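Local coordinates for protein cytochrome P450 268A2 Cyp268A2 (Mycobacterium marinum, PDB 6BLD) that binds heme as a bacterial cytochrome P450, a member of the thiolate-ligated superfamily, and holds (3E,5E)-6,10-dimethylundeca-3,5,9-trien-2-one in its pocket, at residues K115-A120 / F371-H376. Numbering follows the deposited sequence.
Sequences KLVSAA and FCLGAH. With HEM (protoporphyrin IX containing Fe), chain B.
Where Ser118 and Leu373 come nearest, their CA atoms stand 7.1 Å apart, and the two backbones are bridged by side chains rather than by main-chain bonds: 115-120 lies on helix 109-117 and the chain after it, while 371-376 turns into helix 375-392. Leu373 is the residue that reaches across. Its CG lies anti to the backbone N (chi1 -170°), which sends the branched end toward 115-120, where CD1 and CD2 meet different partners. CD2 meets Val117 CG2 at 3.8 Å, the two side chains crossing at about a right angle, and the same CD2 lies 3.8 Å from the heme methyl CMA. CD1 rests on the backbone of Ser118, 4.1 Å from its CA. Nearer the root of the side chain, Leu373 CB lies over the face of the pyrrole that carries CMA, 3.7 Å from heme C3A, so this leucine is packed between the porphyrin face and Val117 and Ser118. Val117 suits its place because its short branched side chain presents CG2 to Leu373 and also packs on Leu231 and Leu235 of helix 231-237. Beside Leu373, Cys372 turns its SG to the heme iron as the proximal cysteine ligand of a P450, at 2.7 Å, rather long for an iron-sulfur bond. A type I turn from Cys372 to Ala375 leads from the ligand into the helix, with Gly374 as N-cap; having no side chain, it lets its CA approach heme C2B to 3.7 Å. Arg114 completes the setting by hydrogen bonding both Phe371 O and the heme. The link between the segments is therefore apolar, laying hydrocarbon over the proximal face of one pyrrole ring, and probably shields that part of the heme from water.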
loop_
_atom_site.group_PDB
_atom_site.type_symbol
_atom_site.label_atom_id
_atom_site.label_comp_id
_atom_site.label_asym_id
_atom_site.label_seq_id
_atom_site.Cartn_x
_atom_site.Cartn_y
_atom_site.Cartn_z
ATOM N N LYS A 115 -16.292 10.634 -1.160
ATOM C CA LYS A 115 -16.714 11.868 -0.501
ATOM C C LYS A 115 -17.241 11.608 0.906
ATOM O O LYS A 115 -17.153 12.486 1.772
ATOM C CB LYS A 115 -17.777 12.569 -1.351
ATOM C CG LYS A 115 -18.291 13.882 -0.777
ATOM C CD LYS A 115 -17.167 14.887 -0.592
ATOM C CE LYS A 115 -17.681 16.176 0.029
ATOM N NZ LYS A 115 -16.584 17.156 0.261
ATOM N N LEU A 116 -17.774 10.411 1.160
ATOM C CA LEU A 116 -18.378 10.128 2.458
ATOM C C LEU A 116 -17.344 10.065 3.575
ATOM O O LEU A 116 -17.679 10.304 4.740
ATOM C CB LEU A 116 -19.161 8.817 2.397
ATOM C CG LEU A 116 -20.234 8.730 1.310
ATOM C CD1 LEU A 116 -20.673 7.291 1.109
ATOM C CD2 LEU A 116 -21.420 9.615 1.653
ATOM N N VAL A 117 -16.092 9.743 3.250
ATOM C CA VAL A 117 -15.049 9.564 4.252
ATOM C C VAL A 117 -13.864 10.493 4.048
ATOM O O VAL A 117 -12.939 10.482 4.867
ATOM C CB VAL A 117 -14.571 8.098 4.300
ATOM C CG1 VAL A 117 -15.751 7.160 4.515
ATOM C CG2 VAL A 117 -13.826 7.739 3.024
ATOM N N SER A 118 -13.864 11.310 2.992
ATOM C CA SER A 118 -12.680 12.096 2.659
ATOM C C SER A 118 -12.424 13.233 3.641
ATOM O O SER A 118 -11.302 13.747 3.689
ATOM C CB SER A 118 -12.805 12.660 1.243
ATOM O OG SER A 118 -13.855 13.605 1.160
ATOM N N ALA A 119 -13.428 13.633 4.424
ATOM C CA ALA A 119 -13.259 14.781 5.311
ATOM C C ALA A 119 -12.267 14.498 6.432
ATOM O O ALA A 119 -11.578 15.415 6.891
ATOM C CB ALA A 119 -14.609 15.198 5.894
ATOM N N ALA A 120 -12.173 13.249 6.881
ATOM C CA ALA A 120 -11.309 12.903 8.004
ATOM C C ALA A 120 -9.835 12.813 7.627
ATOM O O ALA A 120 -9.004 12.581 8.511
ATOM C CB ALA A 120 -11.760 11.577 8.623
ATOM N N PHE A 371 -5.775 9.027 -5.970
ATOM C CA PHE A 371 -4.597 9.326 -5.163
ATOM C C PHE A 371 -4.849 8.999 -3.698
ATOM O O PHE A 371 -5.957 9.185 -3.185
ATOM C CB PHE A 371 -4.195 10.792 -5.306
ATOM C CG PHE A 371 -2.902 11.130 -4.614
ATOM C CD1 PHE A 371 -1.686 10.826 -5.206
ATOM C CD2 PHE A 371 -2.902 11.735 -3.366
ATOM C CE1 PHE A 371 -0.495 11.130 -4.573
ATOM C CE2 PHE A 371 -1.712 12.038 -2.727
ATOM C CZ PHE A 371 -0.508 11.735 -3.331
ATOM N N CYS A 372 -3.798 8.522 -3.030
ATOM C CA CYS A 372 -3.915 7.894 -1.718
ATOM C C CYS A 372 -4.703 8.755 -0.749
ATOM O O CYS A 372 -4.336 9.902 -0.478
ATOM C CB CYS A 372 -2.523 7.618 -1.154
ATOM S SG CYS A 372 -2.514 7.338 0.623
ATOM N N LEU A 373 -5.792 8.192 -0.230
ATOM C CA LEU A 373 -6.639 8.930 0.699
ATOM C C LEU A 373 -5.931 9.237 2.014
ATOM O O LEU A 373 -6.199 10.275 2.630
ATOM C CB LEU A 373 -7.910 8.113 0.966
ATOM C CG LEU A 373 -9.086 8.741 1.713
ATOM C CD1 LEU A 373 -9.269 10.224 1.387
ATOM C CD2 LEU A 373 -10.374 7.963 1.473
ATOM N N GLY A 374 -5.036 8.360 2.459
ATOM C CA GLY A 374 -4.397 8.564 3.735
ATOM C C GLY A 374 -2.971 9.071 3.654
ATOM O O GLY A 374 -2.151 8.792 4.539
ATOM N N ALA A 375 -2.662 9.821 2.594
ATOM C CA ALA A 375 -1.299 10.300 2.391
ATOM C C ALA A 375 -0.861 11.208 3.532
ATOM O O ALA A 375 0.219 11.027 4.106
ATOM C CB ALA A 375 -1.195 11.021 1.047
ATOM N N HIS A 376 -1.695 12.188 3.885
ATOM C CA HIS A 376 -1.352 13.082 4.986
ATOM C C HIS A 376 -1.286 12.324 6.306
ATOM O O HIS A 376 -0.418 12.596 7.144
ATOM C CB HIS A 376 -2.362 14.225 5.073
ATOM C CG HIS A 376 -2.599 14.918 3.768
ATOM N ND1 HIS A 376 -1.605 15.593 3.093
ATOM C CD2 HIS A 376 -3.716 15.038 3.011
ATOM C CE1 HIS A 376 -2.099 16.100 1.977
ATOM N NE2 HIS A 376 -3.378 15.778 1.904
HETATM C CHA HEM B . -5.039 4.496 -2.322
HETATM C CHB HEM B . -6.073 4.608 2.420
HETATM C CHC HEM B . -1.332 4.841 3.450
HETATM C CHD HEM B . -0.366 3.848 -1.213
HETATM C C1A HEM B . -5.738 4.516 -1.133
HETATM C C2A HEM B . -7.179 4.486 -0.981
HETATM C C3A HEM B . -7.463 4.519 0.322
HETATM C C4A HEM B . -6.213 4.567 1.052
HETATM C CMA HEM B . -8.877 4.507 0.944
HETATM C CAA HEM B . -8.206 4.437 -2.133
HETATM C CBA HEM B . -8.418 5.856 -2.654
HETATM C CGA HEM B . -9.268 5.829 -3.898
HETATM O O1A HEM B . -9.831 6.895 -4.262
HETATM O O2A HEM B . -9.391 4.743 -4.521
HETATM C C1B HEM B . -4.889 4.747 3.111
HETATM C C2B HEM B . -4.764 5.006 4.527
HETATM C C3B HEM B . -3.470 5.079 4.832
HETATM C C4B HEM B . -2.706 4.860 3.609
HETATM C CMB HEM B . -5.928 5.181 5.527
HETATM C CAB HEM B . -2.970 5.346 6.271
HETATM C CBB HEM B . -1.685 5.535 6.570
HETATM C C1C HEM B . -0.651 4.598 2.271
HETATM C C2C HEM B . 0.790 4.594 2.095
HETATM C C3C HEM B . 1.047 4.309 0.803
HETATM C C4C HEM B . -0.218 4.141 0.125
HETATM C CMC HEM B . 1.794 4.856 3.242
HETATM C CAC HEM B . 2.393 4.186 0.053
HETATM C CBC HEM B . 3.568 4.562 0.567
HETATM C C1D HEM B . -1.535 3.951 -1.934
HETATM C C2D HEM B . -1.678 3.789 -3.365
HETATM C C3D HEM B . -2.968 3.965 -3.676
HETATM C C4D HEM B . -3.689 4.250 -2.448
HETATM C CMD HEM B . -0.529 3.464 -4.345
HETATM C CAD HEM B . -3.584 3.889 -5.091
HETATM C CBD HEM B . -3.298 5.193 -5.831
HETATM C CGD HEM B . -3.835 5.141 -7.239
HETATM O O1D HEM B . -3.627 6.127 -7.993
HETATM O O2D HEM B . -4.466 4.119 -7.610
HETATM N NA HEM B . -5.180 4.564 0.132
HETATM N NB HEM B . -3.614 4.663 2.583
HETATM N NC HEM B . -1.230 4.320 1.047
HETATM N ND HEM B . -2.780 4.233 -1.409
HETATM FE FE HEM B . -3.178 4.680 0.552
#